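Local coordinates for protein dendroaspis polylepis MT9 (Dendroaspis polylepis, PDB 6R5M) that antagonizes the type 2 muscarinic acetylcholine receptor and reverses the arterial relaxation that agonists of this receptor induce, at residues A[21-26]-A[37-42]. Residues are numbered along the deposited sequence; the frame is centred on the assembly and turned at random. Where two conformers were deposited one is given.
Sequences SCYKMS and GCPSAV. With PGO (S-1,2-propanediol), chain G; PGO (S-1,2-propanediol), chain F.
With CG of Tyr23 set between its backbone N and carbonyl carbon (chi1 79°), the phenol ring lies where Pro39 can lean on one face, while Met25, its CG anti to the backbone N (chi1 -165°) and its chain bent at the thioether, delivers CE to the same proline. The example comes from a three-finger toxin, and illustrates how such a small disulfide-rich fold packs an irregular segment, 37-42, against the central strand of its three-stranded sheet. Pro39 CG sits over the centre of one face of the Tyr23 ring, 3.8 Å from the centroid and 7° off the normal, a CH-pi contact; CD of the same proline comes to 3.5 Å from Tyr23 CG. At the ring's edge, Gly37 O lies 3.4 Å from CD1 of Tyr23. Further along, Met25 CE bridges Pro39 CG and Ala41 CB, at 4.0 and 3.9 Å, and Val47 borders both Met25 and Ala41. The Cys22-Cys3 disulfide links 21-26 to strand 2-4 of the two-stranded sheet, and Cys38-Cys49 fastens the loop to strand 45-50. Where the two segments come closest, Gly37 N donates a bent hydrogen bond to Ser21 O, 2.8 Å away.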
loop_
_atom_site.group_PDB
_atom_site.type_symbol
_atom_site.label_atom_id
_atom_site.label_comp_id
_atom_site.label_asym_id
_atom_site.label_seq_id
_atom_site.Cartn_x
_atom_site.Cartn_y
_atom_site.Cartn_z
ATOM N N SER A 21 -9.260 3.824 -1.049
ATOM C CA SER A 21 -8.287 3.219 -0.143
ATOM C C SER A 21 -6.855 3.087 -0.678
ATOM O O SER A 21 -6.607 3.113 -1.885
ATOM C CB SER A 21 -8.770 1.852 0.338
ATOM O OG SER A 21 -10.069 1.892 0.903
ATOM N N CYS A 22 -5.926 2.971 0.268
ATOM C CA CYS A 22 -4.495 2.729 0.087
ATOM C C CYS A 22 -4.215 1.435 0.835
ATOM O O CYS A 22 -4.951 1.087 1.769
ATOM C CB CYS A 22 -3.655 3.865 0.667
ATOM S SG CYS A 22 -3.998 5.506 -0.008
ATOM N N TYR A 23 -3.132 0.751 0.476
ATOM C CA TYR A 23 -2.740 -0.471 1.165
ATOM C C TYR A 23 -1.243 -0.597 1.335
ATOM O O TYR A 23 -0.468 -0.006 0.579
ATOM C CB TYR A 23 -3.298 -1.722 0.456
ATOM C CG TYR A 23 -2.512 -2.138 -0.771
ATOM C CD1 TYR A 23 -2.828 -1.634 -2.030
ATOM C CD2 TYR A 23 -1.449 -3.035 -0.674
ATOM C CE1 TYR A 23 -2.108 -2.015 -3.160
ATOM C CE2 TYR A 23 -0.701 -3.393 -1.793
ATOM C CZ TYR A 23 -1.039 -2.884 -3.035
ATOM O OH TYR A 23 -0.313 -3.248 -4.144
ATOM N N LYS A 24 -0.849 -1.434 2.280
ATOM C CA LYS A 24 0.517 -1.832 2.527
ATOM C C LYS A 24 0.445 -3.325 2.760
ATOM O O LYS A 24 -0.241 -3.777 3.687
ATOM C CB LYS A 24 1.125 -1.082 3.720
ATOM C CG LYS A 24 2.614 -1.371 3.922
ATOM C CD LYS A 24 3.304 -0.291 4.750
ATOM C CE LYS A 24 3.252 -0.589 6.220
ATOM N NZ LYS A 24 4.147 0.329 6.968
ATOM N N MET A 25 1.110 -4.085 1.896
ATOM C CA MET A 25 1.133 -5.537 1.965
ATOM C C MET A 25 2.506 -6.024 2.394
ATOM O O MET A 25 3.519 -5.593 1.825
ATOM C CB MET A 25 0.702 -6.150 0.625
ATOM C CG MET A 25 0.366 -7.635 0.735
ATOM S SD MET A 25 -0.258 -8.316 -0.809
ATOM C CE MET A 25 -1.987 -8.021 -0.593
ATOM N N SER A 26 2.540 -6.886 3.426
ATOM C CA SER A 26 3.782 -7.436 3.967
ATOM C C SER A 26 3.757 -8.937 4.257
ATOM O O SER A 26 2.692 -9.521 4.477
ATOM C CB SER A 26 4.289 -6.618 5.156
ATOM O OG SER A 26 3.454 -6.762 6.290
ATOM N N GLY A 37 -6.132 1.018 -3.667
ATOM C CA GLY A 37 -7.146 0.029 -3.295
ATOM C C GLY A 37 -6.860 -0.769 -2.030
ATOM O O GLY A 37 -5.930 -0.450 -1.282
ATOM N N CYS A 38 -7.685 -1.799 -1.768
ATOM C CA CYS A 38 -7.529 -2.687 -0.614
ATOM C C CYS A 38 -7.640 -4.144 -1.072
ATOM O O CYS A 38 -8.747 -4.647 -1.258
ATOM C CB CYS A 38 -8.513 -2.356 0.507
ATOM S SG CYS A 38 -8.289 -3.358 2.011
ATOM N N PRO A 39 -6.505 -4.819 -1.340
ATOM C CA PRO A 39 -6.580 -6.210 -1.795
ATOM C C PRO A 39 -6.793 -7.207 -0.655
ATOM O O PRO A 39 -6.442 -6.938 0.491
ATOM C CB PRO A 39 -5.234 -6.432 -2.500
ATOM C CG PRO A 39 -4.390 -5.215 -2.207
ATOM C CD PRO A 39 -5.106 -4.384 -1.200
ATOM N N SER A 40 -7.378 -8.357 -0.973
ATOM C CA SER A 40 -7.586 -9.442 -0.010
ATOM C C SER A 40 -6.297 -10.286 0.098
ATOM O O SER A 40 -5.623 -10.490 -0.913
ATOM C CB SER A 40 -8.747 -10.331 -0.455
ATOM O OG SER A 40 -8.593 -10.761 -1.800
ATOM N N ALA A 41 -5.975 -10.822 1.299
ATOM C CA ALA A 41 -4.811 -11.709 1.498
ATOM C C ALA A 41 -4.883 -12.564 2.764
ATOM O O ALA A 41 -5.304 -12.091 3.824
ATOM C CB ALA A 41 -3.501 -10.934 1.454
ATOM N N VAL A 42 -4.449 -13.822 2.642
ATOM C CA VAL A 42 -4.420 -14.800 3.739
ATOM C C VAL A 42 -2.964 -14.949 4.217
ATOM O O VAL A 42 -2.041 -14.684 3.442
ATOM C CB VAL A 42 -5.030 -16.170 3.307
ATOM C CG1 VAL A 42 -5.412 -17.017 4.519
ATOM C CG2 VAL A 42 -6.243 -15.981 2.400
HETATM C C1 PGO G . -9.271 -8.635 -5.680
HETATM C C2 PGO G . -8.411 -7.806 -4.749
HETATM C C3 PGO G . -7.690 -6.713 -5.486
HETATM O O1 PGO G . -9.911 -9.704 -4.987
HETATM O O2 PGO G . -7.467 -8.649 -4.099
HETATM C C1 PGO F . -10.926 0.599 -2.772
HETATM C C2 PGO F . -12.346 1.088 -2.583
HETATM C C3 PGO F . -12.690 2.180 -3.553
HETATM O O1 PGO F . -10.883 -0.581 -3.570
HETATM O O2 PGO F . -12.515 1.553 -1.250
#